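Local coordinates for cobalamin biosynthesis protein (Agrobacterium tumefaciens, PDB 3BY5) that is of unknown function but probably takes part in the biosynthesis of cobalamin (vitamin B12), at residues A109-A115 and I127-S131; R74-V78 and A101-A105; Y43-L49 and L65-A71. All blocks are in the same frame, centred on the assembly; numbering follows the deposited sequence.

Contact 1: A109-A115 and I127-S131; sequences AGARLVA and IAMTS
R112 and M129, the latter a selenomethionine, form an antiparallel hydrogen-bonded pair at the open end of the beta hairpin made by strands 112-120 and 123-129. R112 N to M129 O and M129 N to R112 O are both 3.0 Å and both fairly straight. The ladder continues with V114 N to I127 O at 3.2 Å, and between these rungs L113 faces A128 as a non-hydrogen-bonded pair.

The buried side is the face carrying L113 and A128. L113 CD2 stands 4.3 Å from A128 CB, and helix 98-107 closes over them, with L104 resting on both A111 and A128.

On the other side of the hairpin I127 is also buried, under A33 and F37 of helix 23-37, and its CG2 meets V114 CG2 at 3.7 Å with the two side chains at about a right angle. Toward the strand ends this side opens to solvent: R112 and M129 are partly exposed, V114 and S131 exposed. V114 sets CG1 beside its backbone N (chi1 -62°), where the methyl reaches M129 CB at 3.8 Å; both V114 methyls also touch the selenium. The arginine chain bends at chi2 and folds back across the partner strand, so that M129 CB lies over one face of the guanidinium, toward its rim. NH2 of R112 then makes a weak bond to T130 O at 3.4 Å. Farther out, poorly ordered S131 adds a weak bond from OG to G110 O. At the other end, one water donates to A115 O (2.6 Å) and accepts from I127 N (3.0 Å).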
ATOM      1  N   ALA A 109     -12.596  -4.265   5.560  1.00 57.79           N
ATOM      2  CA  ALA A 109     -13.678  -4.723   6.388  1.00 58.03           C
ATOM      3  C   ALA A 109     -14.396  -5.702   5.555  1.00 57.35           C
ATOM      4  O   ALA A 109     -14.247  -5.684   4.357  1.00 59.35           O
ATOM      5  CB  ALA A 109     -14.554  -3.594   6.702  1.00 59.23           C
ATOM      6  N   GLY A 110     -15.184  -6.556   6.175  1.00 56.05           N
ATOM      7  CA  GLY A 110     -14.679  -7.588   7.041  1.00 54.56           C
ATOM      8  C   GLY A 110     -13.983  -8.711   6.323  1.00 54.17           C
ATOM      9  O   GLY A 110     -14.581  -9.655   5.893  1.00 57.24           O
ATOM     10  N   ALA A 111     -12.685  -8.610   6.227  1.00 49.87           N
ATOM     11  CA  ALA A 111     -11.890  -9.705   5.799  1.00 46.90           C
ATOM     12  C   ALA A 111     -11.830 -10.738   6.872  1.00 46.64           C
ATOM     13  O   ALA A 111     -12.152 -10.485   8.005  1.00 48.20           O
ATOM     14  CB  ALA A 111     -10.553  -9.225   5.490  1.00 45.78           C
ATOM     15  N   ARG A 112     -11.378 -11.907   6.489  1.00 43.13           N
ATOM     16  CA  ARG A 112     -11.076 -13.012   7.390  1.00 42.32           C
ATOM     17  C   ARG A 112      -9.836 -13.751   6.893  1.00 39.85           C
ATOM     18  O   ARG A 112      -9.497 -13.678   5.711  1.00 39.67           O
ATOM     19  CB  ARG A 112     -12.286 -13.951   7.531  1.00 45.01           C
ATOM     20  CG  ARG A 112     -12.608 -14.763   6.290  1.00 53.46           C
ATOM     21  CD  ARG A 112     -14.087 -14.738   5.942  1.00 67.75           C
ATOM     22  NE  ARG A 112     -14.278 -14.969   4.507  1.00 79.16           N
ATOM     23  CZ  ARG A 112     -14.450 -14.010   3.595  1.00 82.06           C
ATOM     24  NH1 ARG A 112     -14.483 -12.729   3.950  1.00 82.20           N
ATOM     25  NH2 ARG A 112     -14.602 -14.336   2.316  1.00 81.17           N
ATOM     26  N   LEU A 113      -9.151 -14.435   7.804  1.00 37.23           N
ATOM     27  CA  LEU A 113      -8.024 -15.282   7.442  1.00 36.10           C
ATOM     28  C   LEU A 113      -8.551 -16.620   6.967  1.00 39.38           C
ATOM     29  O   LEU A 113      -9.376 -17.231   7.639  1.00 44.26           O
ATOM     30  CB  LEU A 113      -7.104 -15.490   8.639  1.00 34.72           C
ATOM     31  CG  LEU A 113      -6.390 -14.274   9.221  1.00 32.77           C
ATOM     32  CD1 LEU A 113      -5.777 -14.667  10.539  1.00 30.67           C
ATOM     33  CD2 LEU A 113      -5.332 -13.724   8.267  1.00 28.15           C
ATOM     34  N   VAL A 114      -8.073 -17.074   5.813  1.00 42.07           N
ATOM     35  CA  VAL A 114      -8.609 -18.284   5.180  1.00 44.02           C
ATOM     36  C   VAL A 114      -7.663 -19.485   5.219  1.00 48.85           C
ATOM     37  O   VAL A 114      -8.068 -20.616   4.935  1.00 53.89           O
ATOM     38  CB  VAL A 114      -9.055 -18.020   3.723  1.00 42.93           C
ATOM     39  CG1 VAL A 114     -10.171 -16.989   3.689  1.00 47.66           C
ATOM     40  CG2 VAL A 114      -7.882 -17.578   2.859  1.00 40.91           C
ATOM     41  N   ALA A 115      -6.408 -19.231   5.576  1.00 49.05           N
ATOM     42  CA  ALA A 115      -5.386 -20.263   5.600  1.00 46.09           C
ATOM     43  C   ALA A 115      -4.608 -20.137   6.907  1.00 47.78           C
ATOM     44  O   ALA A 115      -4.573 -19.052   7.490  1.00 48.27           O
ATOM     45  CB  ALA A 115      -4.470 -20.097   4.407  1.00 45.11           C
ATOM     46  N   ILE A 127      -2.626 -15.285   4.529  1.00 31.41           N
ATOM     47  CA  ILE A 127      -3.602 -14.994   3.476  1.00 32.72           C
ATOM     48  C   ILE A 127      -4.961 -14.598   4.054  1.00 30.99           C
ATOM     49  O   ILE A 127      -5.539 -15.324   4.861  1.00 28.92           O
ATOM     50  CB  ILE A 127      -3.730 -16.153   2.433  1.00 34.75           C
ATOM     51  CG1 ILE A 127      -2.434 -16.306   1.634  1.00 34.37           C
ATOM     52  CG2 ILE A 127      -4.861 -15.897   1.436  1.00 31.44           C
ATOM     53  CD1 ILE A 127      -1.549 -17.425   2.108  1.00 40.57           C
ATOM     54  N   ALA A 128      -5.444 -13.428   3.640  1.00 32.82           N
ATOM     55  CA  ALA A 128      -6.784 -12.969   3.987  1.00 36.04           C
ATOM     56  C   ALA A 128      -7.638 -12.780   2.740  1.00 40.48           C
ATOM     57  O   ALA A 128      -7.126 -12.429   1.683  1.00 38.14           O
ATOM     58  CB  ALA A 128      -6.716 -11.680   4.777  1.00 32.58           C
HETATM   59  N   MSE A 129      -8.939 -13.033   2.873  1.00 49.22           N
HETATM   60  CA  MSE A 129      -9.915 -12.731   1.825  1.00 59.19           C
HETATM   61  C   MSE A 129     -10.984 -11.799   2.362  1.00 58.80           C
HETATM   62  O   MSE A 129     -11.370 -11.900   3.525  1.00 58.71           O
HETATM   63  CB  MSE A 129     -10.568 -14.004   1.300  1.00 59.70           C
HETATM   64  CG  MSE A 129     -10.032 -14.462  -0.031  1.00 67.28           C
HETATM   65 SE   MSE A 129      -9.986 -16.400  -0.167  1.00 76.25          SE
HETATM   66  CE  MSE A 129      -9.419 -16.602  -2.023  1.00 69.56           C
ATOM     67  N   THR A 130     -11.464 -10.900   1.511  1.00 63.57           N
ATOM     68  CA  THR A 130     -12.444  -9.903   1.930  1.00 67.69           C
ATOM     69  C   THR A 130     -13.864 -10.303   1.531  1.00 72.36           C
ATOM     70  O   THR A 130     -14.052 -11.286   0.812  1.00 72.02           O
ATOM     71  CB  THR A 130     -12.079  -8.495   1.404  1.00 66.50           C
ATOM     72  OG1 THR A 130     -12.846  -7.509   2.105  1.00 67.62           O
ATOM     73  CG2 THR A 130     -12.325  -8.381  -0.093  1.00 66.30           C
ATOM     74  N   SER A 131     -14.844  -9.534   2.013  1.00 80.00           N
ATOM     75  CA  SER A 131     -16.278  -9.779   1.787  1.00 87.34           C
ATOM     76  C   SER A 131     -16.675 -10.010   0.322  1.00 90.69           C
ATOM     77  O   SER A 131     -17.458 -10.916   0.028  1.00 90.82           O
ATOM     78  CB  SER A 131     -17.112  -8.632   2.375  1.00 88.65           C
ATOM     79  OG  SER A 131     -16.841  -8.451   3.754  1.00 89.22           O
TER
HETATM   80  O   HOH W   1      -2.978 -16.998   7.020  1.00 44.16           O

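Contact 2: R74-V78 and A101-A105; sequences RLEAV and AAALA
V78 spreads its two methyls over A101, L104 and A105, and so forms the middle of a helix-helix crossing in this alpha/beta fold. Helices 72-84 and 98-107 meet almost at right angles (93°), their local axes approaching to 8.9 Å. With CG1 anti to the backbone N (chi1 163°) and CG2 anti to the carbonyl carbon, both branches of V78 face the other helix. CG1 lies 3.8 Å from L104 CB and also over A101 O, a carbonyl already engaged in its own helix by A105 N. CG2 turns to the next turn of the helix, 3.7 Å from A105 CB.

L75, a turn earlier, approaches with one branch: CD2 sits 3.5 Å from A102 N, against the backbone between A101 and A102, and touches the CB atoms of both. These small alanines expose the helix backbone to the leucine and valine methyls, and no hydrogen bond crosses the interface. Beyond this pair of helices, L75 packs on A47 and P48.

R74 borders the apolar patch. Its CG reaches A105 CB at 4.1 Å, after which the chain bends at chi2 and chi3, and V78 CG2 covers one face of the guanidinium near the rim. A long, weak ion pair joins NH2 to E81, while R74 NH1 approaches A105 O obliquely at 3.8 Å.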
ATOM      1  N   ARG A  74      -2.792   1.559  12.455  1.00 41.83           N
ATOM      2  CA  ARG A  74      -3.788   0.791  11.722  1.00 41.46           C
ATOM      3  C   ARG A  74      -3.677  -0.693  12.077  1.00 39.21           C
ATOM      4  O   ARG A  74      -4.688  -1.382  12.191  1.00 39.48           O
ATOM      5  CB  ARG A  74      -3.616   1.035  10.215  1.00 42.69           C
ATOM      6  CG  ARG A  74      -4.642   0.369   9.292  1.00 54.83           C
ATOM      7  CD  ARG A  74      -5.968   1.117   9.221  1.00 65.60           C
ATOM      8  NE  ARG A  74      -6.973   0.550  10.122  1.00 70.80           N
ATOM      9  CZ  ARG A  74      -7.886  -0.354   9.768  1.00 70.02           C
ATOM     10  NH1 ARG A  74      -7.935  -0.808   8.517  1.00 64.19           N
ATOM     11  NH2 ARG A  74      -8.755  -0.803  10.669  1.00 68.59           N
ATOM     12  N   LEU A  75      -2.447  -1.169  12.261  1.00 37.16           N
ATOM     13  CA  LEU A  75      -2.192  -2.539  12.690  1.00 33.50           C
ATOM     14  C   LEU A  75      -2.759  -2.791  14.065  1.00 35.03           C
ATOM     15  O   LEU A  75      -3.428  -3.802  14.284  1.00 38.86           O
ATOM     16  CB  LEU A  75      -0.696  -2.828  12.731  1.00 33.78           C
ATOM     17  CG  LEU A  75       0.082  -3.066  11.440  1.00 36.67           C
ATOM     18  CD1 LEU A  75       1.533  -3.316  11.779  1.00 37.43           C
ATOM     19  CD2 LEU A  75      -0.474  -4.238  10.691  1.00 33.73           C
ATOM     20  N   GLU A  76      -2.481  -1.870  14.988  1.00 35.24           N
ATOM     21  CA  GLU A  76      -2.999  -1.946  16.349  1.00 35.89           C
ATOM     22  C   GLU A  76      -4.530  -1.966  16.390  1.00 34.60           C
ATOM     23  O   GLU A  76      -5.120  -2.752  17.126  1.00 36.84           O
ATOM     24  CB  GLU A  76      -2.453  -0.800  17.204  1.00 38.99           C
ATOM     25  CG  GLU A  76      -0.993  -0.965  17.644  1.00 52.20           C
ATOM     26  CD  GLU A  76      -0.761  -2.112  18.629  1.00 64.04           C
ATOM     27  OE1 GLU A  76      -1.698  -2.486  19.379  1.00 66.34           O
ATOM     28  OE2 GLU A  76       0.378  -2.631  18.659  1.00 67.37           O
ATOM     29  N   ALA A  77      -5.154  -1.115  15.582  1.00 34.20           N
ATOM     30  CA  ALA A  77      -6.610  -1.043  15.468  1.00 35.79           C
ATOM     31  C   ALA A  77      -7.216  -2.374  15.049  1.00 36.84           C
ATOM     32  O   ALA A  77      -8.163  -2.842  15.672  1.00 40.97           O
ATOM     33  CB  ALA A  77      -7.007   0.049  14.486  1.00 34.32           C
ATOM     34  N   VAL A  78      -6.643  -2.972  14.006  1.00 40.08           N
ATOM     35  CA  VAL A  78      -7.076  -4.260  13.448  1.00 36.70           C
ATOM     36  C   VAL A  78      -6.930  -5.390  14.462  1.00 37.65           C
ATOM     37  O   VAL A  78      -7.860  -6.175  14.661  1.00 38.48           O
ATOM     38  CB  VAL A  78      -6.311  -4.564  12.133  1.00 34.90           C
ATOM     39  CG1 VAL A  78      -6.402  -6.024  11.736  1.00 31.96           C
ATOM     40  CG2 VAL A  78      -6.859  -3.704  11.030  1.00 37.39           C
ATOM     41  N   ALA A 101      -2.335  -9.309  10.901  1.00 32.71           N
ATOM     42  CA  ALA A 101      -2.922  -7.983  11.080  1.00 31.55           C
ATOM     43  C   ALA A 101      -2.669  -7.037   9.903  1.00 31.94           C
ATOM     44  O   ALA A 101      -3.474  -6.145   9.652  1.00 33.71           O
ATOM     45  CB  ALA A 101      -2.433  -7.368  12.380  1.00 30.28           C
ATOM     46  N   ALA A 102      -1.551  -7.234   9.196  1.00 34.68           N
ATOM     47  CA  ALA A 102      -1.221  -6.462   7.985  1.00 29.63           C
ATOM     48  C   ALA A 102      -2.094  -6.845   6.803  1.00 28.39           C
ATOM     49  O   ALA A 102      -2.582  -5.974   6.092  1.00 32.64           O
ATOM     50  CB  ALA A 102       0.244  -6.612   7.632  1.00 27.34           C
ATOM     51  N   ALA A 103      -2.278  -8.150   6.604  1.00 31.05           N
ATOM     52  CA  ALA A 103      -3.142  -8.692   5.552  1.00 28.69           C
ATOM     53  C   ALA A 103      -4.597  -8.307   5.763  1.00 30.80           C
ATOM     54  O   ALA A 103      -5.290  -7.992   4.803  1.00 34.90           O
ATOM     55  CB  ALA A 103      -3.015 -10.196   5.472  1.00 25.09           C
ATOM     56  N   LEU A 104      -5.046  -8.330   7.019  1.00 32.17           N
ATOM     57  CA  LEU A 104      -6.423  -7.986   7.363  1.00 30.87           C
ATOM     58  C   LEU A 104      -6.682  -6.499   7.237  1.00 33.44           C
ATOM     59  O   LEU A 104      -7.780  -6.099   6.863  1.00 37.92           O
ATOM     60  CB  LEU A 104      -6.771  -8.452   8.775  1.00 31.48           C
ATOM     61  CG  LEU A 104      -7.017  -9.947   9.004  1.00 34.73           C
ATOM     62  CD1 LEU A 104      -7.302 -10.212  10.472  1.00 32.24           C
ATOM     63  CD2 LEU A 104      -8.149 -10.478   8.138  1.00 27.79           C
ATOM     64  N   ALA A 105      -5.673  -5.686   7.544  1.00 34.36           N
ATOM     65  CA  ALA A 105      -5.790  -4.233   7.419  1.00 31.45           C
ATOM     66  C   ALA A 105      -5.922  -3.805   5.969  1.00 32.41           C
ATOM     67  O   ALA A 105      -6.755  -2.963   5.639  1.00 35.02           O
ATOM     68  CB  ALA A 105      -4.610  -3.550   8.054  1.00 31.74           C
TER

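Contact 3: Y43-L49 and L65-A71; sequences YLATAPL and LSLEIVA
Y43 reaches across to S66 and E68 of segment 65-71. Its CB points away from them, but with CG anti to the backbone N (chi1 -160°) the ring swings back over the partner segment. On one rim CE2 meets S66 CB at 3.6 Å, and CD2 lies a little farther from the same atom. S66 O is placed over one face of the ring. On the opposite rim CE1 touches E68 CB at 3.8 Å. The phenol oxygen finishes beside the extended glutamate, 3.2 Å from E68 OE1, which lies at the ring edge, and the ring and carboxylate planes are 77° apart. E68 OE1 of the second subunit is also within weak hydrogen-bonding reach of this hydroxyl, so the pair sits at the dimer interface.

The strands themselves run parallel, 21° apart, and four backbone bonds join them: L44 N to S66 O, E68 N to L44 O, T46 N to E68 O and V70 N to T46 O. On the face of L44, L67 and T46, L67 CD1 fits against L44 CB at 3.7 Å. T46 CG2 and I69 CG1 lie side by side at 3.8 Å, while T46 OG1 bonds to I15 O. Beyond strand 43-46, L49 crosses I69 at about a right angle, CD2 to CD1 3.9 Å. L67, E68 and I69 pair antiparallel with a strand of the second subunit, continuing the sheet through the dimer, and S66 OG bonds to A71 N of that subunit. Within the chain, strands 43-46 and 67-69, linked by helix 54-62, form a parallel beta-alpha-beta unit.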
ATOM      1  N   TYR A  43      -2.904  -8.881  -4.078  1.00 40.44           N
ATOM      2  CA  TYR A  43      -2.461  -7.725  -3.306  1.00 37.65           C
ATOM      3  C   TYR A  43      -1.507  -8.146  -2.180  1.00 32.63           C
ATOM      4  O   TYR A  43      -1.756  -9.123  -1.487  1.00 32.25           O
ATOM      5  CB  TYR A  43      -3.692  -7.005  -2.741  1.00 43.56           C
ATOM      6  CG  TYR A  43      -3.470  -5.574  -2.334  1.00 44.88           C
ATOM      7  CD1 TYR A  43      -3.404  -5.227  -0.993  1.00 48.70           C
ATOM      8  CD2 TYR A  43      -3.342  -4.564  -3.288  1.00 46.81           C
ATOM      9  CE1 TYR A  43      -3.202  -3.917  -0.599  1.00 49.18           C
ATOM     10  CE2 TYR A  43      -3.139  -3.243  -2.904  1.00 48.81           C
ATOM     11  CZ  TYR A  43      -3.071  -2.932  -1.553  1.00 48.33           C
ATOM     12  OH  TYR A  43      -2.873  -1.639  -1.136  1.00 48.59           O
ATOM     13  N   LEU A  44      -0.411  -7.419  -2.013  1.00 30.15           N
ATOM     14  CA  LEU A  44       0.549  -7.701  -0.940  1.00 31.45           C
ATOM     15  C   LEU A  44       0.482  -6.664   0.171  1.00 32.91           C
ATOM     16  O   LEU A  44       0.126  -5.513  -0.071  1.00 35.53           O
ATOM     17  CB  LEU A  44       1.980  -7.752  -1.480  1.00 30.63           C
ATOM     18  CG  LEU A  44       2.431  -8.925  -2.340  1.00 31.68           C
ATOM     19  CD1 LEU A  44       3.890  -8.744  -2.674  1.00 31.13           C
ATOM     20  CD2 LEU A  44       2.209 -10.244  -1.626  1.00 29.17           C
ATOM     21  N   ALA A  45       0.838  -7.076   1.386  1.00 33.93           N
ATOM     22  CA  ALA A  45       0.808  -6.186   2.550  1.00 34.09           C
ATOM     23  C   ALA A  45       1.905  -6.510   3.557  1.00 35.42           C
ATOM     24  O   ALA A  45       2.356  -7.654   3.653  1.00 33.54           O
ATOM     25  CB  ALA A  45      -0.553  -6.222   3.223  1.00 29.63           C
ATOM     26  N   THR A  46       2.323  -5.492   4.306  1.00 33.58           N
ATOM     27  CA  THR A  46       3.380  -5.644   5.299  1.00 36.03           C
ATOM     28  C   THR A  46       3.251  -4.654   6.446  1.00 35.96           C
ATOM     29  O   THR A  46       2.518  -3.674   6.363  1.00 40.10           O
ATOM     30  CB  THR A  46       4.803  -5.552   4.663  1.00 35.56           C
ATOM     31  OG1 THR A  46       5.784  -5.988   5.609  1.00 41.67           O
ATOM     32  CG2 THR A  46       5.137  -4.139   4.201  1.00 33.95           C
ATOM     33  N   ALA A  47       3.968  -4.943   7.520  1.00 39.37           N
ATOM     34  CA  ALA A  47       4.085  -4.060   8.666  1.00 41.13           C
ATOM     35  C   ALA A  47       5.183  -3.053   8.350  1.00 43.56           C
ATOM     36  O   ALA A  47       5.905  -3.253   7.373  1.00 44.44           O
ATOM     37  CB  ALA A  47       4.450  -4.878   9.867  1.00 41.10           C
ATOM     38  N   PRO A  48       5.302  -2.002   9.155  1.00 47.60           N
ATOM     39  CA  PRO A  48       6.382  -1.023   8.990  1.00 50.65           C
ATOM     40  C   PRO A  48       7.750  -1.694   8.926  1.00 54.09           C
ATOM     41  O   PRO A  48       8.177  -2.315   9.900  1.00 55.82           O
ATOM     42  CB  PRO A  48       6.272  -0.172  10.256  1.00 50.98           C
ATOM     43  CG  PRO A  48       4.838  -0.264  10.639  1.00 48.42           C
ATOM     44  CD  PRO A  48       4.400  -1.651  10.265  1.00 47.34           C
ATOM     45  N   LEU A  49       8.425  -1.567   7.789  1.00 59.25           N
ATOM     46  CA  LEU A  49       9.607  -2.371   7.505  1.00 64.59           C
ATOM     47  C   LEU A  49      10.845  -1.788   8.178  1.00 69.67           C
ATOM     48  O   LEU A  49      10.911  -0.588   8.446  1.00 68.27           O
ATOM     49  CB  LEU A  49       9.831  -2.481   5.996  1.00 62.60           C
ATOM     50  CG  LEU A  49       9.180  -1.397   5.133  1.00 56.57           C
ATOM     51  CD1 LEU A  49       9.965  -0.097   5.223  1.00 55.89           C
ATOM     52  CD2 LEU A  49       9.061  -1.859   3.690  1.00 54.42           C
ATOM     53  N   LEU A  65       2.574  -7.140  -8.229  1.00 40.10           N
ATOM     54  CA  LEU A  65       1.521  -6.847  -7.262  1.00 36.44           C
ATOM     55  C   LEU A  65       1.828  -5.546  -6.534  1.00 37.31           C
ATOM     56  O   LEU A  65       2.988  -5.147  -6.420  1.00 34.96           O
ATOM     57  CB  LEU A  65       1.394  -7.982  -6.240  1.00 34.19           C
ATOM     58  CG  LEU A  65       1.056  -9.382  -6.756  1.00 34.49           C
ATOM     59  CD1 LEU A  65       1.169 -10.403  -5.649  1.00 30.64           C
ATOM     60  CD2 LEU A  65      -0.326  -9.417  -7.385  1.00 37.19           C
ATOM     61  N   SER A  66       0.777  -4.883  -6.052  1.00 37.86           N
ATOM     62  CA  SER A  66       0.925  -3.683  -5.237  1.00 37.36           C
ATOM     63  C   SER A  66       1.281  -4.088  -3.818  1.00 36.16           C
ATOM     64  O   SER A  66       0.959  -5.194  -3.392  1.00 37.65           O
ATOM     65  CB  SER A  66      -0.361  -2.857  -5.238  1.00 37.43           C
ATOM     66  OG  SER A  66      -0.548  -2.203  -6.477  1.00 41.82           O
ATOM     67  N   LEU A  67       1.955  -3.199  -3.095  1.00 33.98           N
ATOM     68  CA  LEU A  67       2.298  -3.450  -1.702  1.00 29.26           C
ATOM     69  C   LEU A  67       1.716  -2.367  -0.813  1.00 29.28           C
ATOM     70  O   LEU A  67       1.840  -1.194  -1.115  1.00 32.12           O
ATOM     71  CB  LEU A  67       3.815  -3.521  -1.528  1.00 24.53           C
ATOM     72  CG  LEU A  67       4.353  -3.810  -0.126  1.00 28.14           C
ATOM     73  CD1 LEU A  67       4.065  -5.243   0.324  1.00 26.91           C
ATOM     74  CD2 LEU A  67       5.840  -3.519  -0.077  1.00 30.08           C
ATOM     75  N   GLU A  68       1.065  -2.764   0.273  1.00 30.79           N
ATOM     76  CA  GLU A  68       0.662  -1.799   1.284  1.00 34.10           C
ATOM     77  C   GLU A  68       1.515  -1.948   2.535  1.00 29.04           C
ATOM     78  O   GLU A  68       1.511  -2.989   3.179  1.00 28.24           O
ATOM     79  CB  GLU A  68      -0.827  -1.905   1.620  1.00 32.53           C
ATOM     80  CG  GLU A  68      -1.306  -0.798   2.553  1.00 41.01           C
ATOM     81  CD  GLU A  68      -2.796  -0.858   2.844  1.00 44.70           C
ATOM     82  OE1 GLU A  68      -3.566  -1.249   1.943  1.00 52.75           O
ATOM     83  OE2 GLU A  68      -3.203  -0.492   3.970  1.00 54.62           O
ATOM     84  N   ILE A  69       2.266  -0.903   2.855  1.00 29.92           N
ATOM     85  CA  ILE A  69       3.010  -0.849   4.106  1.00 30.94           C
ATOM     86  C   ILE A  69       2.088  -0.198   5.133  1.00 33.09           C
ATOM     87  O   ILE A  69       1.922   1.024   5.155  1.00 34.42           O
ATOM     88  CB  ILE A  69       4.342  -0.082   3.960  1.00 31.07           C
ATOM     89  CG1 ILE A  69       5.126  -0.618   2.756  1.00 29.52           C
ATOM     90  CG2 ILE A  69       5.164  -0.170   5.262  1.00 29.06           C
ATOM     91  CD1 ILE A  69       6.148   0.339   2.196  1.00 33.97           C
ATOM     92  N   VAL A  70       1.471  -1.043   5.954  1.00 31.75           N
ATOM     93  CA  VAL A  70       0.407  -0.637   6.863  1.00 32.05           C
ATOM     94  C   VAL A  70       0.988   0.035   8.103  1.00 33.95           C
ATOM     95  O   VAL A  70       1.862  -0.530   8.751  1.00 36.86           O
ATOM     96  CB  VAL A  70      -0.454  -1.860   7.267  1.00 30.09           C
ATOM     97  CG1 VAL A  70      -1.585  -1.446   8.159  1.00 24.80           C
ATOM     98  CG2 VAL A  70      -1.004  -2.553   6.036  1.00 28.67           C
ATOM     99  N   ALA A  71       0.506   1.240   8.412  1.00 35.63           N
ATOM    100  CA  ALA A  71       0.929   2.003   9.593  1.00 36.21           C
ATOM    101  C   ALA A  71       0.642   1.257  10.892  1.00 40.14           C
ATOM    102  O   ALA A  71      -0.322   0.495  10.970  1.00 45.65           O
ATOM    103  CB  ALA A  71       0.251   3.363   9.610  1.00 34.15           C
TER

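Along the chain the three contacts follow one another without nesting or crossing. Contact 3 comes first, closing the loop through helix 54-62 and joining two parallel strands at the dimer-facing edge of the sheet. The chain runs directly on into helix 72-84, and contact 2 closes when helix 98-107 packs across it; the two contacts touch where A105 CB meets V70 CG1. Helix 98-107 then leads into strand 112-120, and contact 1 closes the C-terminal hairpin at the opposite edge. The same helix thus lies against both helix 72-84 in contact 2 and the hairpin of contact 1. Contacts 1 and 3 share the sheet but stay about 7 Å apart at their nearest atoms.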